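Local coordinates for protein serpin B3 (Homo sapiens, PDB 4ZK3) that probably inhibits proteases as a member of the serpin family, and as Pso p27 forms a compact structure that builds large aggregates linked to psoriasis, at residues Ile103-Phe108 with Leu176-Tyr181. Sequence-based numbering, arbitrary orientation.
Sequences IANKLF and LVNAIY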
loop_
_atom_site.group_PDB
_atom_site.type_symbol
_atom_site.label_atom_id
_atom_site.label_comp_id
_atom_site.label_asym_id
_atom_site.label_seq_id
_atom_site.Cartn_x
_atom_site.Cartn_y
_atom_site.Cartn_z
ATOM N N ILE A 103 -7.800 -9.319 1.493
ATOM C CA ILE A 103 -7.726 -8.489 0.307
ATOM C C ILE A 103 -8.821 -8.892 -0.621
ATOM O O ILE A 103 -9.033 -10.088 -0.833
ATOM C CB ILE A 103 -6.329 -8.603 -0.300
ATOM C CG1 ILE A 103 -6.106 -7.559 -1.405
ATOM C CG2 ILE A 103 -6.062 -10.009 -0.785
ATOM C CD1 ILE A 103 -4.657 -7.333 -1.634
ATOM N N ALA A 104 -9.450 -7.918 -1.257
ATOM C CA ALA A 104 -10.483 -8.213 -2.233
ATOM C C ALA A 104 -10.389 -7.251 -3.417
ATOM O O ALA A 104 -9.998 -6.069 -3.260
ATOM C CB ALA A 104 -11.829 -8.038 -1.570
ATOM N N ASN A 105 -10.839 -7.752 -4.556
ATOM C CA ASN A 105 -10.915 -7.054 -5.790
ATOM C C ASN A 105 -12.325 -7.082 -6.272
ATOM O O ASN A 105 -13.001 -8.086 -6.148
ATOM C CB ASN A 105 -9.995 -7.769 -6.800
ATOM C CG ASN A 105 -8.559 -7.595 -6.465
ATOM O OD1 ASN A 105 -7.761 -8.565 -6.312
ATOM N ND2 ASN A 105 -8.197 -6.374 -6.318
ATOM N N LYS A 106 -12.800 -5.992 -6.842
ATOM C CA LYS A 106 -14.145 -5.945 -7.360
ATOM C C LYS A 106 -14.309 -5.029 -8.570
ATOM O O LYS A 106 -13.728 -3.981 -8.640
ATOM C CB LYS A 106 -15.139 -5.503 -6.250
ATOM C CG LYS A 106 -16.618 -5.730 -6.627
ATOM C CD LYS A 106 -17.525 -5.526 -5.432
ATOM C CE LYS A 106 -18.987 -5.737 -5.764
ATOM N NZ LYS A 106 -19.882 -5.786 -4.549
ATOM N N LEU A 107 -15.146 -5.463 -9.514
ATOM C CA LEU A 107 -15.571 -4.689 -10.647
ATOM C C LEU A 107 -17.007 -4.185 -10.464
ATOM O O LEU A 107 -17.942 -4.949 -10.318
ATOM C CB LEU A 107 -15.415 -5.501 -11.937
ATOM C CG LEU A 107 -16.060 -4.895 -13.185
ATOM C CD1 LEU A 107 -15.523 -3.530 -13.525
ATOM C CD2 LEU A 107 -15.934 -5.767 -14.402
ATOM N N PHE A 108 -17.175 -2.882 -10.521
ATOM C CA PHE A 108 -18.484 -2.268 -10.531
ATOM C C PHE A 108 -18.659 -1.740 -11.976
ATOM O O PHE A 108 -17.936 -0.855 -12.428
ATOM C CB PHE A 108 -18.604 -1.110 -9.549
ATOM C CG PHE A 108 -18.546 -1.501 -8.087
ATOM C CD1 PHE A 108 -17.302 -1.564 -7.408
ATOM C CD2 PHE A 108 -19.683 -1.765 -7.371
ATOM C CE1 PHE A 108 -17.223 -1.924 -6.062
ATOM C CE2 PHE A 108 -19.606 -2.096 -6.008
ATOM C CZ PHE A 108 -18.382 -2.164 -5.371
ATOM N N LEU A 176 -12.928 -0.222 -11.026
ATOM C CA LEU A 176 -12.275 -1.378 -10.501
ATOM C C LEU A 176 -11.751 -0.974 -9.142
ATOM O O LEU A 176 -11.161 0.096 -8.994
ATOM C CB LEU A 176 -11.144 -1.771 -11.410
ATOM C CG LEU A 176 -11.561 -2.364 -12.753
ATOM C CD1 LEU A 176 -10.429 -2.340 -13.753
ATOM C CD2 LEU A 176 -11.946 -3.787 -12.544
ATOM N N VAL A 177 -11.924 -1.839 -8.150
ATOM C CA VAL A 177 -11.541 -1.503 -6.810
ATOM C C VAL A 177 -10.775 -2.621 -6.147
ATOM O O VAL A 177 -11.132 -3.742 -6.317
ATOM C CB VAL A 177 -12.786 -1.102 -5.983
ATOM C CG1 VAL A 177 -12.353 -0.672 -4.606
ATOM C CG2 VAL A 177 -13.490 0.055 -6.659
ATOM N N ASN A 178 -9.676 -2.291 -5.485
ATOM C CA ASN A 178 -8.991 -3.165 -4.572
ATOM C C ASN A 178 -9.070 -2.640 -3.141
ATOM O O ASN A 178 -8.860 -1.455 -2.899
ATOM C CB ASN A 178 -7.476 -3.264 -4.891
ATOM C CG ASN A 178 -6.748 -4.113 -3.898
ATOM O OD1 ASN A 178 -6.737 -5.357 -4.030
ATOM N ND2 ASN A 178 -6.234 -3.513 -2.881
ATOM N N ALA A 179 -9.401 -3.506 -2.180
ATOM C CA ALA A 179 -9.294 -3.176 -0.755
ATOM C C ALA A 179 -8.455 -4.204 -0.021
ATOM O O ALA A 179 -8.593 -5.417 -0.242
ATOM C CB ALA A 179 -10.672 -3.104 -0.095
ATOM N N ILE A 180 -7.617 -3.711 0.874
ATOM C CA ILE A 180 -6.719 -4.531 1.691
ATOM C C ILE A 180 -6.827 -4.096 3.157
ATOM O O ILE A 180 -6.984 -2.878 3.462
ATOM C CB ILE A 180 -5.252 -4.421 1.198
ATOM C CG1 ILE A 180 -4.334 -5.328 1.994
ATOM C CG2 ILE A 180 -4.715 -2.968 1.325
ATOM C CD1 ILE A 180 -2.885 -5.413 1.467
ATOM N N TYR A 181 -6.815 -5.089 4.072
ATOM C CA TYR A 181 -7.059 -4.853 5.485
ATOM C C TYR A 181 -6.222 -5.803 6.336
ATOM O O TYR A 181 -6.155 -7.004 6.055
ATOM C CB TYR A 181 -8.550 -5.015 5.848
ATOM C CG TYR A 181 -8.784 -4.838 7.316
ATOM C CD1 TYR A 181 -8.900 -3.573 7.839
ATOM C CD2 TYR A 181 -8.831 -5.950 8.210
ATOM C CE1 TYR A 181 -9.071 -3.358 9.189
ATOM C CE2 TYR A 181 -8.995 -5.734 9.586
ATOM C CZ TYR A 181 -9.133 -4.445 10.068
ATOM O OH TYR A 181 -9.305 -4.150 11.420
#
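In the central beta-sheet A of the serpin fold, neighbouring strands run antiparallel where Ala104 faces Ala179 and Lys106 faces Val177. Each of these two pairs closes a ring of two hydrogen bonds; Ala104 N to Ala179 O and Ala179 N to Ala104 O both span 2.8 Å. Already bonded to Ala104 N, Ala179 O also takes the CA-H of Ile103, with Ile103 CA 3.2 Å from Ala179 O.

The face carrying Asn105 and Asn178 packs on helices 31-42 and 117-127, its leucine end on the latter, and has a polar centre in an apolar row. Differing first torsions bring the two amides together: Asn178 has CG anti to its backbone nitrogen (chi1 177°), Asn105 has CG beside its own (chi1 -70°), and both ends lean toward the partner strand, their planes 46° apart. Asn105 ND2 is 2.9 Å from Asn178 OD1, but the strongly bent approach makes this a weak bond. Ser36 of helix 31-42 joins the cluster, hydrogen-bonding Asn105 ND2 and, weakly, Asn178 OD1. On one flank Ile103 CG1 rests 3.5 Å from Asn178 OD1, while Ile103 CD1 meets Ile180 CD1 at 4.1 Å; on the other, Leu107 CD1 touches Leu176 CD2 at 3.7 Å.

On the opposite face, Val177 CG2 approaches the Phe108 ring obliquely, 4.2 Å from Phe108 CD1, and both side chains reach Ile147 of helix 140-153. Strand 174-185 also pairs with 340-351, consistent with a reactive loop inserted into the sheet, as in cleaved serpins.

The chemistry implies a division of labour: backbone bonds fix the register, two apolar pairs flank the asparagines while the other face stays partly open around Ala104 and Lys106, and the buried amides, linked only weakly to each other, gain a shared anchor in a helix serine.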